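PDB 4ES8: Epf, which acts as a cell-surface adhesin of Streptococcus pyogenes, binding to cells through an N-terminal domain that contains a carbohydrate-binding module. Local coordinates for residues T128-I133 and F145-E150. Residues are numbered along the deposited sequence; the frame is centred on the assembly and turned at random.
Sequences TVDYRI and FKISDE
Glu150 OE2 takes two hydrogen bonds, one across the contact from the backbone N of Ile133 at 2.9 Å and one from the side-chain amide of Gln164. The Ile133 bond is nearly straight, 166° at the hydrogen, and reaches the oxygen on its anti side. With CG anti to the backbone N (chi1 -179°) and the chain extended beyond it, the glutamate spans the gap from the end of the 3-10 segment to the strand, and its CG passes 3.4 Å from Ile133 O. Its other oxygen, OE1, receives Arg132 NH1 at 3.0 Å in a salt bridge; OE1 lies in the guanidinium plane, although the carboxylate plane is turned 57° from it. Asp130 grips the same guanidinium at another edge, OD2 standing 2.8 Å from Arg132 NE. A bend at chi2 brings the arginine between these two acids, bonded at NE by one and at NH1 by the other, which probably limits its rotation and helps keep all three groups charged. The CG2 methyl of Ile147 packs on the arginine chain, 3.7 Å from Arg132 CD, the two side chains crossing at about a right angle. A water bridges the backbones, donating to Ile133 O and, weakly, to Lys146 O. The result is an Asp-Arg-Glu salt-bridge network that ties strand 127-135 to the residue just past the 3-10 segment 147-149, within the antiparallel beta-sheet architecture of the adhesin domain.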
loop_
_atom_site.group_PDB
_atom_site.type_symbol
_atom_site.label_atom_id
_atom_site.label_comp_id
_atom_site.label_asym_id
_atom_site.label_seq_id
_atom_site.Cartn_x
_atom_site.Cartn_y
_atom_site.Cartn_z
ATOM N N THR A 128 17.203 -4.171 -18.416
ATOM C CA THR A 128 17.412 -3.952 -16.987
ATOM C C THR A 128 16.076 -3.457 -16.439
ATOM O O THR A 128 15.223 -2.971 -17.198
ATOM C CB THR A 128 18.607 -3.053 -16.692
ATOM O OG1 THR A 128 18.476 -1.846 -17.454
ATOM C CG2 THR A 128 19.953 -3.742 -17.041
ATOM N N VAL A 129 15.841 -3.708 -15.157
ATOM C CA VAL A 129 14.538 -3.509 -14.542
ATOM C C VAL A 129 14.645 -2.716 -13.253
ATOM O O VAL A 129 15.606 -2.869 -12.484
ATOM C CB VAL A 129 13.968 -4.956 -14.267
ATOM C CG1 VAL A 129 12.680 -4.945 -13.438
ATOM C CG2 VAL A 129 13.751 -5.728 -15.574
ATOM N N ASP A 130 13.599 -1.925 -12.988
ATOM C CA ASP A 130 13.466 -1.182 -11.730
ATOM C C ASP A 130 12.034 -1.351 -11.229
ATOM O O ASP A 130 11.120 -1.579 -12.037
ATOM C CB ASP A 130 13.814 0.315 -11.905
ATOM C CG ASP A 130 13.999 1.098 -10.597
ATOM O OD1 ASP A 130 14.082 0.458 -9.511
ATOM O OD2 ASP A 130 14.026 2.345 -10.652
ATOM N N TYR A 131 11.853 -1.255 -9.917
ATOM C CA TYR A 131 10.533 -1.333 -9.259
ATOM C C TYR A 131 10.379 -0.101 -8.389
ATOM O O TYR A 131 11.246 0.168 -7.555
ATOM C CB TYR A 131 10.379 -2.579 -8.375
ATOM C CG TYR A 131 10.807 -3.904 -8.973
ATOM C CD1 TYR A 131 10.339 -4.319 -10.223
ATOM C CD2 TYR A 131 11.586 -4.798 -8.243
ATOM C CE1 TYR A 131 10.670 -5.575 -10.738
ATOM C CE2 TYR A 131 11.919 -6.049 -8.745
ATOM C CZ TYR A 131 11.465 -6.432 -9.998
ATOM O OH TYR A 131 11.816 -7.661 -10.501
ATOM N N ARG A 132 9.295 0.636 -8.578
ATOM C CA ARG A 132 9.072 1.833 -7.788
ATOM C C ARG A 132 7.653 1.916 -7.319
ATOM O O ARG A 132 6.800 1.219 -7.853
ATOM C CB ARG A 132 9.373 3.087 -8.640
ATOM C CG ARG A 132 10.835 3.260 -9.073
ATOM C CD ARG A 132 11.706 3.872 -7.990
ATOM N NE ARG A 132 13.108 3.812 -8.404
ATOM C CZ ARG A 132 14.109 4.220 -7.638
ATOM N NH1 ARG A 132 13.870 4.675 -6.408
ATOM N NH2 ARG A 132 15.363 4.143 -8.075
ATOM N N ILE A 133 7.392 2.807 -6.353
ATOM C CA ILE A 133 6.023 3.143 -5.961
ATOM C C ILE A 133 5.712 4.486 -6.616
ATOM O O ILE A 133 6.595 5.353 -6.705
ATOM C CB ILE A 133 5.835 3.199 -4.422
ATOM C CG1 ILE A 133 6.360 1.905 -3.753
ATOM C CG2 ILE A 133 4.352 3.468 -4.049
ATOM C CD1 ILE A 133 5.720 0.609 -4.222
ATOM N N PHE A 145 4.557 10.808 -15.358
ATOM C CA PHE A 145 5.171 10.697 -14.045
ATOM C C PHE A 145 6.673 10.786 -14.162
ATOM O O PHE A 145 7.224 10.647 -15.267
ATOM C CB PHE A 145 4.806 9.367 -13.311
ATOM C CG PHE A 145 5.520 8.126 -13.793
ATOM C CD1 PHE A 145 5.025 7.387 -14.873
ATOM C CD2 PHE A 145 6.655 7.654 -13.136
ATOM C CE1 PHE A 145 5.694 6.244 -15.326
ATOM C CE2 PHE A 145 7.326 6.506 -13.590
ATOM C CZ PHE A 145 6.834 5.801 -14.684
ATOM N N LYS A 146 7.313 11.002 -12.997
ATOM C CA LYS A 146 8.770 11.019 -12.856
ATOM C C LYS A 146 9.157 9.957 -11.855
ATOM O O LYS A 146 8.477 9.820 -10.844
ATOM C CB LYS A 146 9.295 12.385 -12.388
ATOM C CG LYS A 146 9.177 13.519 -13.408
ATOM C CD LYS A 146 10.233 14.601 -13.141
ATOM C CE LYS A 146 9.964 15.463 -11.928
ATOM N NZ LYS A 146 11.207 16.114 -11.431
ATOM N N ILE A 147 10.224 9.187 -12.122
ATOM C CA ILE A 147 10.621 8.148 -11.160
ATOM C C ILE A 147 10.838 8.798 -9.788
ATOM O O ILE A 147 10.401 8.257 -8.765
ATOM C CB ILE A 147 11.903 7.445 -11.638
ATOM C CG1 ILE A 147 11.665 6.694 -12.952
ATOM C CG2 ILE A 147 12.446 6.496 -10.547
ATOM C CD1 ILE A 147 12.971 6.061 -13.552
ATOM N N SER A 148 11.504 9.963 -9.797
ATOM C CA SER A 148 11.876 10.706 -8.584
ATOM C C SER A 148 10.654 11.217 -7.786
ATOM O O SER A 148 10.846 11.683 -6.659
ATOM C CB SER A 148 12.794 11.872 -8.949
ATOM O OG SER A 148 12.115 12.799 -9.771
ATOM N N ASP A 149 9.408 11.086 -8.312
ATOM C CA ASP A 149 8.197 11.467 -7.551
ATOM C C ASP A 149 7.894 10.423 -6.444
ATOM O O ASP A 149 7.000 10.649 -5.632
ATOM C CB ASP A 149 6.950 11.584 -8.459
ATOM C CG ASP A 149 6.942 12.665 -9.540
ATOM O OD1 ASP A 149 7.639 13.697 -9.357
ATOM O OD2 ASP A 149 6.193 12.500 -10.545
ATOM N N GLU A 150 8.578 9.258 -6.444
ATOM C CA GLU A 150 8.295 8.200 -5.466
ATOM C C GLU A 150 8.237 8.726 -4.038
ATOM O O GLU A 150 7.346 8.325 -3.284
ATOM C CB GLU A 150 9.370 7.119 -5.561
ATOM C CG GLU A 150 9.186 5.944 -4.607
ATOM C CD GLU A 150 10.237 4.879 -4.813
ATOM O OE1 GLU A 150 11.450 5.213 -4.713
ATOM O OE2 GLU A 150 9.847 3.710 -5.067
HETATM O O HOH W 1 6.866 7.457 -8.934
#